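Local atomic coordinates of 3-hydroxyadipyl-CoA dehydrogenase (Escherichia coli, PDB entry 3MOG), a protein that catalyses the NAD(+)-dependent oxidation of 3-hydroxyadipyl-CoA to 3-oxoadipyl-CoA in phenylacetate degradation. Residues Gln179-His184 and Ile415-Arg420; Phe189-Val194 and Leu421-Pro426; Lys367-Leu372 and Val379-Asp384. All coordinates share one frame; numbering follows the deposited sequence.

Contact 1: Gln179-His184 and Ile415-Arg420; sequences QPVRCH and IDTAMR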
# COMPACT_ATOMS: atom_id res chain seq x y z
N GLN C 179 -6.58 -27.81 -23.71
CA GLN C 179 -6.65 -28.25 -22.33
C GLN C 179 -7.27 -27.13 -21.50
O GLN C 179 -6.62 -26.13 -21.22
CB GLN C 179 -5.24 -28.58 -21.81
CG GLN C 179 -5.23 -29.29 -20.45
CD GLN C 179 -6.09 -30.55 -20.43
OE1 GLN C 179 -5.91 -31.45 -21.25
NE2 GLN C 179 -7.05 -30.60 -19.50
N PRO C 180 -8.54 -27.29 -21.13
CA PRO C 180 -9.16 -26.28 -20.29
C PRO C 180 -8.71 -26.41 -18.83
O PRO C 180 -8.40 -27.52 -18.36
CB PRO C 180 -10.65 -26.59 -20.41
CG PRO C 180 -10.70 -28.09 -20.68
CD PRO C 180 -9.45 -28.42 -21.44
N VAL C 181 -8.64 -25.27 -18.15
CA VAL C 181 -8.49 -25.20 -16.71
C VAL C 181 -9.57 -24.23 -16.21
O VAL C 181 -9.89 -23.27 -16.90
CB VAL C 181 -7.07 -24.74 -16.27
CG1 VAL C 181 -6.03 -25.83 -16.55
CG2 VAL C 181 -6.65 -23.40 -16.92
N ARG C 182 -10.16 -24.50 -15.05
CA ARG C 182 -11.21 -23.63 -14.49
C ARG C 182 -10.63 -22.70 -13.45
O ARG C 182 -9.74 -23.09 -12.69
CB ARG C 182 -12.31 -24.46 -13.84
CG ARG C 182 -12.81 -25.59 -14.71
CD ARG C 182 -12.99 -26.85 -13.89
NE ARG C 182 -13.34 -27.96 -14.76
CZ ARG C 182 -14.57 -28.46 -14.88
NH1 ARG C 182 -15.57 -27.95 -14.15
NH2 ARG C 182 -14.80 -29.46 -15.71
N CYS C 183 -11.14 -21.48 -13.41
CA CYS C 183 -10.77 -20.50 -12.41
C CYS C 183 -11.87 -19.45 -12.28
O CYS C 183 -12.67 -19.30 -13.18
CB CYS C 183 -9.43 -19.82 -12.75
SG CYS C 183 -9.48 -18.68 -14.13
N HIS C 184 -11.91 -18.76 -11.15
CA HIS C 184 -12.87 -17.70 -10.91
C HIS C 184 -12.34 -16.41 -11.51
O HIS C 184 -11.16 -16.32 -11.86
CB HIS C 184 -13.13 -17.52 -9.41
CG HIS C 184 -14.44 -16.85 -9.10
ND1 HIS C 184 -15.66 -17.45 -9.34
CD2 HIS C 184 -14.71 -15.63 -8.58
CE1 HIS C 184 -16.63 -16.62 -8.97
NE2 HIS C 184 -16.08 -15.52 -8.51
N ILE C 415 -3.82 -25.31 -11.54
CA ILE C 415 -2.73 -24.35 -11.38
C ILE C 415 -1.44 -24.92 -12.00
O ILE C 415 -0.76 -24.22 -12.76
CB ILE C 415 -2.55 -23.94 -9.89
CG1 ILE C 415 -3.81 -23.19 -9.40
CG2 ILE C 415 -1.31 -23.06 -9.70
CD1 ILE C 415 -3.84 -22.85 -7.91
N ASP C 416 -1.14 -26.19 -11.73
CA ASP C 416 0.04 -26.83 -12.34
C ASP C 416 -0.07 -26.85 -13.87
O ASP C 416 0.85 -26.42 -14.57
CB ASP C 416 0.25 -28.25 -11.80
CG ASP C 416 0.86 -28.29 -10.41
OD1 ASP C 416 1.45 -27.28 -9.97
OD2 ASP C 416 0.76 -29.35 -9.74
N THR C 417 -1.21 -27.31 -14.37
CA THR C 417 -1.44 -27.41 -15.81
C THR C 417 -1.30 -26.07 -16.50
O THR C 417 -0.58 -25.95 -17.49
CB THR C 417 -2.81 -28.01 -16.10
OG1 THR C 417 -2.86 -29.33 -15.54
CG2 THR C 417 -3.07 -28.08 -17.59
N ALA C 418 -1.94 -25.04 -15.93
CA ALA C 418 -1.86 -23.69 -16.48
C ALA C 418 -0.44 -23.17 -16.66
O ALA C 418 -0.11 -22.56 -17.67
CB ALA C 418 -2.68 -22.73 -15.63
N MET C 419 0.41 -23.42 -15.67
CA MET C 419 1.78 -22.95 -15.73
C MET C 419 2.62 -23.80 -16.72
O MET C 419 3.51 -23.27 -17.38
CB MET C 419 2.38 -22.88 -14.33
CG MET C 419 1.58 -22.00 -13.33
SD MET C 419 0.81 -20.51 -14.00
CE MET C 419 2.25 -19.51 -14.28
N ARG C 420 2.35 -25.10 -16.80
CA ARG C 420 3.00 -25.94 -17.81
C ARG C 420 2.62 -25.56 -19.23
O ARG C 420 3.47 -25.50 -20.11
CB ARG C 420 2.67 -27.42 -17.58
CG ARG C 420 3.81 -28.23 -17.00
CD ARG C 420 3.39 -29.69 -16.87
NE ARG C 420 2.42 -29.87 -15.80
CZ ARG C 420 1.18 -30.31 -15.95
NH1 ARG C 420 0.72 -30.65 -17.15
NH2 ARG C 420 0.40 -30.44 -14.87

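Contact 2: Phe189-Val194 and Leu421-Pro426; sequences FIVNRV and LGVNYP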
# COMPACT_ATOMS: atom_id res chain seq x y z
N PHE C 189 -6.29 -14.06 -13.45
CA PHE C 189 -6.74 -15.47 -13.48
C PHE C 189 -5.76 -16.42 -12.77
O PHE C 189 -5.50 -16.25 -11.58
CB PHE C 189 -7.11 -15.91 -14.91
CG PHE C 189 -8.10 -14.98 -15.62
CD1 PHE C 189 -9.09 -14.29 -14.91
CD2 PHE C 189 -8.06 -14.85 -17.00
CE1 PHE C 189 -9.99 -13.46 -15.56
CE2 PHE C 189 -8.96 -14.02 -17.67
CZ PHE C 189 -9.93 -13.32 -16.95
N ILE C 190 -5.23 -17.42 -13.48
CA ILE C 190 -4.12 -18.22 -12.95
C ILE C 190 -2.79 -17.74 -13.53
O ILE C 190 -1.91 -17.26 -12.80
CB ILE C 190 -4.24 -19.73 -13.26
CG1 ILE C 190 -5.56 -20.31 -12.78
CG2 ILE C 190 -3.09 -20.52 -12.62
CD1 ILE C 190 -5.81 -21.68 -13.43
N VAL C 191 -2.66 -17.85 -14.85
CA VAL C 191 -1.38 -17.62 -15.53
C VAL C 191 -0.79 -16.22 -15.33
O VAL C 191 0.35 -16.10 -14.91
CB VAL C 191 -1.46 -17.95 -17.06
CG1 VAL C 191 -0.11 -17.71 -17.71
CG2 VAL C 191 -1.92 -19.38 -17.29
N ASN C 192 -1.55 -15.17 -15.60
CA ASN C 192 -1.04 -13.80 -15.44
C ASN C 192 -0.75 -13.44 -13.98
O ASN C 192 0.06 -12.57 -13.72
CB ASN C 192 -2.01 -12.76 -16.02
CG ASN C 192 -1.85 -12.55 -17.51
OD1 ASN C 192 -0.83 -12.91 -18.11
ND2 ASN C 192 -2.85 -11.93 -18.13
N ARG C 193 -1.42 -14.10 -13.06
CA ARG C 193 -1.20 -13.88 -11.63
C ARG C 193 0.03 -14.62 -11.11
O ARG C 193 0.88 -14.01 -10.48
CB ARG C 193 -2.44 -14.30 -10.83
CG ARG C 193 -2.33 -14.10 -9.34
CD ARG C 193 -3.13 -15.15 -8.62
NE ARG C 193 -3.19 -14.96 -7.17
CZ ARG C 193 -4.32 -14.80 -6.49
NH1 ARG C 193 -5.47 -14.76 -7.12
NH2 ARG C 193 -4.28 -14.65 -5.17
N VAL C 194 0.13 -15.91 -11.40
CA VAL C 194 1.21 -16.75 -10.86
C VAL C 194 2.56 -16.48 -11.53
O VAL C 194 3.59 -16.58 -10.88
CB VAL C 194 0.82 -18.27 -10.92
CG1 VAL C 194 1.94 -19.19 -10.44
CG2 VAL C 194 -0.43 -18.49 -10.11
N LEU C 421 1.34 -25.29 -19.47
CA LEU C 421 0.87 -25.04 -20.84
C LEU C 421 0.86 -23.57 -21.25
O LEU C 421 1.23 -23.25 -22.37
CB LEU C 421 -0.47 -25.73 -21.08
CG LEU C 421 -0.38 -27.27 -20.97
CD1 LEU C 421 -1.73 -27.92 -21.18
CD2 LEU C 421 0.66 -27.88 -21.94
N GLY C 422 0.47 -22.68 -20.35
CA GLY C 422 0.37 -21.25 -20.67
C GLY C 422 1.70 -20.54 -20.82
O GLY C 422 1.83 -19.62 -21.64
N VAL C 423 2.70 -20.95 -20.03
CA VAL C 423 3.99 -20.28 -20.02
C VAL C 423 5.15 -21.25 -19.99
O VAL C 423 6.28 -20.85 -19.72
CB VAL C 423 4.13 -19.28 -18.83
CG1 VAL C 423 3.48 -17.92 -19.14
CG2 VAL C 423 3.54 -19.89 -17.59
N ASN C 424 4.88 -22.53 -20.24
CA ASN C 424 5.91 -23.56 -20.41
C ASN C 424 6.96 -23.70 -19.31
O ASN C 424 8.15 -23.84 -19.58
CB ASN C 424 6.58 -23.46 -21.78
CG ASN C 424 5.87 -24.28 -22.83
OD1 ASN C 424 6.09 -25.50 -22.93
ND2 ASN C 424 5.02 -23.64 -23.63
N TYR C 425 6.50 -23.65 -18.05
CA TYR C 425 7.38 -23.83 -16.89
C TYR C 425 7.71 -25.32 -16.83
O TYR C 425 6.87 -26.14 -17.18
CB TYR C 425 6.67 -23.36 -15.61
CG TYR C 425 6.59 -21.85 -15.43
CD1 TYR C 425 7.01 -20.98 -16.42
CD2 TYR C 425 6.06 -21.30 -14.25
CE1 TYR C 425 6.94 -19.59 -16.25
CE2 TYR C 425 5.98 -19.91 -14.08
CZ TYR C 425 6.41 -19.07 -15.09
OH TYR C 425 6.34 -17.70 -14.95
N PRO C 426 8.94 -25.68 -16.41
CA PRO C 426 9.36 -27.09 -16.50
C PRO C 426 8.65 -28.01 -15.50
O PRO C 426 8.68 -29.21 -15.65
CB PRO C 426 10.86 -27.04 -16.22
CG PRO C 426 11.01 -25.82 -15.32
CD PRO C 426 10.01 -24.83 -15.85

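Contact 3: Lys367-Leu372 and Val379-Asp384; sequences KAIYYL and VLQIAD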
# COMPACT_ATOMS: atom_id res chain seq x y z
N LYS C 367 39.09 -22.84 -4.87
CA LYS C 367 38.84 -24.25 -4.51
C LYS C 367 37.40 -24.70 -4.80
O LYS C 367 37.17 -25.77 -5.38
CB LYS C 367 39.18 -24.53 -3.04
CG LYS C 367 40.66 -24.59 -2.72
CD LYS C 367 40.88 -24.76 -1.22
CE LYS C 367 42.37 -24.81 -0.88
NZ LYS C 367 42.59 -25.16 0.56
N ALA C 368 36.44 -23.86 -4.40
CA ALA C 368 35.02 -24.12 -4.62
C ALA C 368 34.64 -24.06 -6.10
O ALA C 368 33.85 -24.87 -6.56
CB ALA C 368 34.16 -23.16 -3.81
N ILE C 369 35.22 -23.10 -6.83
CA ILE C 369 34.96 -22.96 -8.27
C ILE C 369 35.48 -24.20 -9.01
O ILE C 369 34.78 -24.74 -9.89
CB ILE C 369 35.57 -21.65 -8.87
CG1 ILE C 369 34.89 -20.42 -8.27
CG2 ILE C 369 35.44 -21.62 -10.41
CD1 ILE C 369 35.54 -19.08 -8.63
N TYR C 370 36.69 -24.63 -8.64
CA TYR C 370 37.31 -25.82 -9.23
C TYR C 370 36.43 -27.05 -9.04
O TYR C 370 36.09 -27.73 -10.00
CB TYR C 370 38.73 -26.08 -8.65
CG TYR C 370 39.36 -27.38 -9.16
CD1 TYR C 370 40.03 -27.42 -10.39
CD2 TYR C 370 39.28 -28.56 -8.42
CE1 TYR C 370 40.59 -28.61 -10.87
CE2 TYR C 370 39.83 -29.75 -8.89
CZ TYR C 370 40.49 -29.77 -10.11
OH TYR C 370 41.04 -30.95 -10.57
N TYR C 371 36.06 -27.32 -7.79
CA TYR C 371 35.20 -28.45 -7.44
C TYR C 371 33.94 -28.53 -8.31
O TYR C 371 33.57 -29.61 -8.77
CB TYR C 371 34.80 -28.40 -5.96
CG TYR C 371 33.75 -29.42 -5.59
CD1 TYR C 371 32.43 -29.02 -5.32
CD2 TYR C 371 34.06 -30.78 -5.54
CE1 TYR C 371 31.45 -29.96 -5.00
CE2 TYR C 371 33.09 -31.72 -5.22
CZ TYR C 371 31.80 -31.31 -4.94
OH TYR C 371 30.85 -32.25 -4.62
N LEU C 372 33.31 -27.37 -8.52
CA LEU C 372 32.07 -27.29 -9.28
C LEU C 372 32.28 -27.58 -10.75
O LEU C 372 31.49 -28.32 -11.35
CB LEU C 372 31.41 -25.92 -9.09
CG LEU C 372 30.82 -25.64 -7.71
CD1 LEU C 372 30.43 -24.18 -7.57
CD2 LEU C 372 29.63 -26.55 -7.45
N VAL C 379 30.07 -22.23 -13.97
CA VAL C 379 30.02 -21.37 -12.78
C VAL C 379 29.97 -19.89 -13.16
O VAL C 379 30.93 -19.37 -13.73
CB VAL C 379 31.24 -21.61 -11.87
CG1 VAL C 379 31.13 -20.79 -10.59
CG2 VAL C 379 31.38 -23.07 -11.54
N LEU C 380 28.86 -19.22 -12.83
CA LEU C 380 28.75 -17.76 -13.00
C LEU C 380 28.80 -17.07 -11.65
O LEU C 380 28.08 -17.46 -10.73
CB LEU C 380 27.44 -17.38 -13.70
CG LEU C 380 27.23 -17.83 -15.14
CD1 LEU C 380 25.80 -17.63 -15.53
CD2 LEU C 380 28.14 -17.06 -16.09
N GLN C 381 29.63 -16.04 -11.52
CA GLN C 381 29.78 -15.35 -10.24
C GLN C 381 28.97 -14.06 -10.20
O GLN C 381 29.10 -13.21 -11.09
CB GLN C 381 31.25 -15.08 -9.93
CG GLN C 381 31.48 -14.74 -8.47
CD GLN C 381 32.95 -14.68 -8.08
OE1 GLN C 381 33.85 -15.01 -8.87
NE2 GLN C 381 33.21 -14.28 -6.84
N ILE C 382 28.15 -13.90 -9.15
CA ILE C 382 27.30 -12.72 -9.00
C ILE C 382 27.48 -12.07 -7.62
O ILE C 382 28.29 -12.55 -6.83
CB ILE C 382 25.81 -13.06 -9.25
CG1 ILE C 382 25.27 -14.03 -8.20
CG2 ILE C 382 25.61 -13.67 -10.65
CD1 ILE C 382 23.76 -14.36 -8.35
N ALA C 383 26.73 -11.01 -7.33
CA ALA C 383 26.81 -10.40 -6.00
C ALA C 383 26.22 -11.31 -4.91
O ALA C 383 25.46 -12.24 -5.20
CB ALA C 383 26.16 -9.03 -5.99
N ASP C 384 26.61 -11.07 -3.66
CA ASP C 384 26.18 -11.82 -2.49
C ASP C 384 24.75 -11.39 -2.10
O ASP C 384 24.53 -10.64 -1.15
CB ASP C 384 27.19 -11.62 -1.35
CG ASP C 384 27.04 -12.65 -0.24
OD1 ASP C 384 26.29 -13.64 -0.38
OD2 ASP C 384 27.70 -12.47 0.81

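Contact 1: Gln179-His184 and Ile415-Arg420
Val181 and Gln179, on the edge strand of the N-terminal Rossmann-type NAD-binding domain, pack against Thr417 and Ala418 of helix 412-422, which belongs to the second C-terminal 3-hydroxyacyl-CoA dehydrogenase region. Strand 179-184 ends its sheet within this chain, and the two short axes approach to 8.6 Å at 126° between their N-to-C directions, a strongly oblique crossing. The methyl group of Thr417 is shared: its CG2 lies 3.8 Å from Gln179 CG and 3.9 Å from Val181 CG1. Both approaches are apolar. Thr417 puts CG2 anti to its backbone N (chi1 -61° for OG1), which aims the methyl at the strand, while OG1 hydrogen-bonds Gln413 O one helical turn back. The Gln179 chain bends at chi2 (54°) and crosses Thr417 nearly at a right angle; CG, in its aliphatic part, makes the approach. Further out, backbone hydrogen bonds of Gln179 and Val181 join the strand to its neighbour 152-157, and Asp414 OD2, near the start of the helix, accepts a bond from Arg182 N. The other branch of Val181 reaches the next helical position, with CG2 4.2 Å from Ala418 CB.

Contact 2: Phe189-Val194 and Leu421-Pro426
Where helix 412-422 runs out, its last turn and the loop that follows rest on the short helix 191-194, within the first C-terminal 3-hydroxyacyl-CoA dehydrogenase region. The contact therefore joins parts of the two C-terminal regions of one chain. Val191 carries one side of it. Its CG1 meets Val423 CG1 at 3.9 Å, methyl against methyl, the two side chains sliding past each other in opposite directions. In Val191 that methyl stands anti to the backbone N (chi1 -179°), leaving CG2 beside the backbone N and directed at the helix end, where it lies 4.5 Å from Gly422 CA. The CA atoms of Val191 and Gly422 are the nearest pair across the segments, 6.5 Å apart. Val423 has a second neighbour within its own segment: CG2 sits 3.6 Å above one face of the Tyr425 ring, displaced toward the rim. The ring in turn packs edge-to-face with Phe226, and Tyr425 N makes a probable hydrogen bond with Met419 O, which ties the loop back to the helix. For segment 189-194, Glu154 OE2 accepts hydrogen bonds from both Ile190 N and Val191 N, and Arg193 NH2 makes a salt bridge with Asp403. Val191 also touches Phe144 and Leu152, the latter on strand 152-157. With only aliphatic carbons meeting across the segments, the contact depends on shape and burial, while the polar bonds nearby, to Glu154 and Asp403, are made to other parts of the fold and probably help to place segment 189-194.

Contact 3: Lys367-Leu372 and Val379-Asp384
Val379, at the start of this part of strand 378-381, faces Leu372 and Ile369 of helix 362-373 in the beta-alpha-beta unit formed by strand 351-356, that helix and strand 378-381, within the reduced Rossmann-fold domain. The short axes come within 9.8 Å at 149°, so the strand runs roughly back along the helix. From CA, the CB of Val379 points toward the helix and splits into two methyl groups. CG2, anti to the carbonyl carbon, is 3.8 Å from Leu372 CB and 4.1 Å from the backbone Ile369 O. CG1, anti to the backbone N (chi1 -176°), lies 4.4 Å from Ile369 CG2. The valine thus spans two positions three residues apart on the helix. At the margin, the extended side chain of Gln381 brings OE1 to 4.4 Å from Ile369 CD1, a loose approach. Ile354 of the adjacent strand 351-356 touches Ile369, Leu372 and Val379 alike, and backbone hydrogen bonds join Leu380 to Val352 and Ile354. The contact is mostly carbon against carbon, with the Ile369 carbonyl oxygen also beside a valine methyl and a polar end at the exposed margin, which is consistent with hydrophobic burial holding this helix over its sheet.

How the contacts relate
Contacts 1 and 2 are neighbours, their centres 8 Å apart, and both use helix 412-422: contact 1 takes its middle and contact 2 its end. They touch where Ala418 O lies 3.7 Å from Val191 CG2 and where Gln179 CB packs on Leu421 CD1 at 3.6 Å. Both are partly buried and join parts of the chain more than 220 residues apart. Contact 3 stands apart, with nearest atoms about 17 Å from contact 2 and about 23 Å from contact 1; it is a local, buried helix-on-strand pairing inside a single beta-alpha-beta unit, with an exposed glutamine at its rim. Apolar contacts involving valine methyls dominate all three.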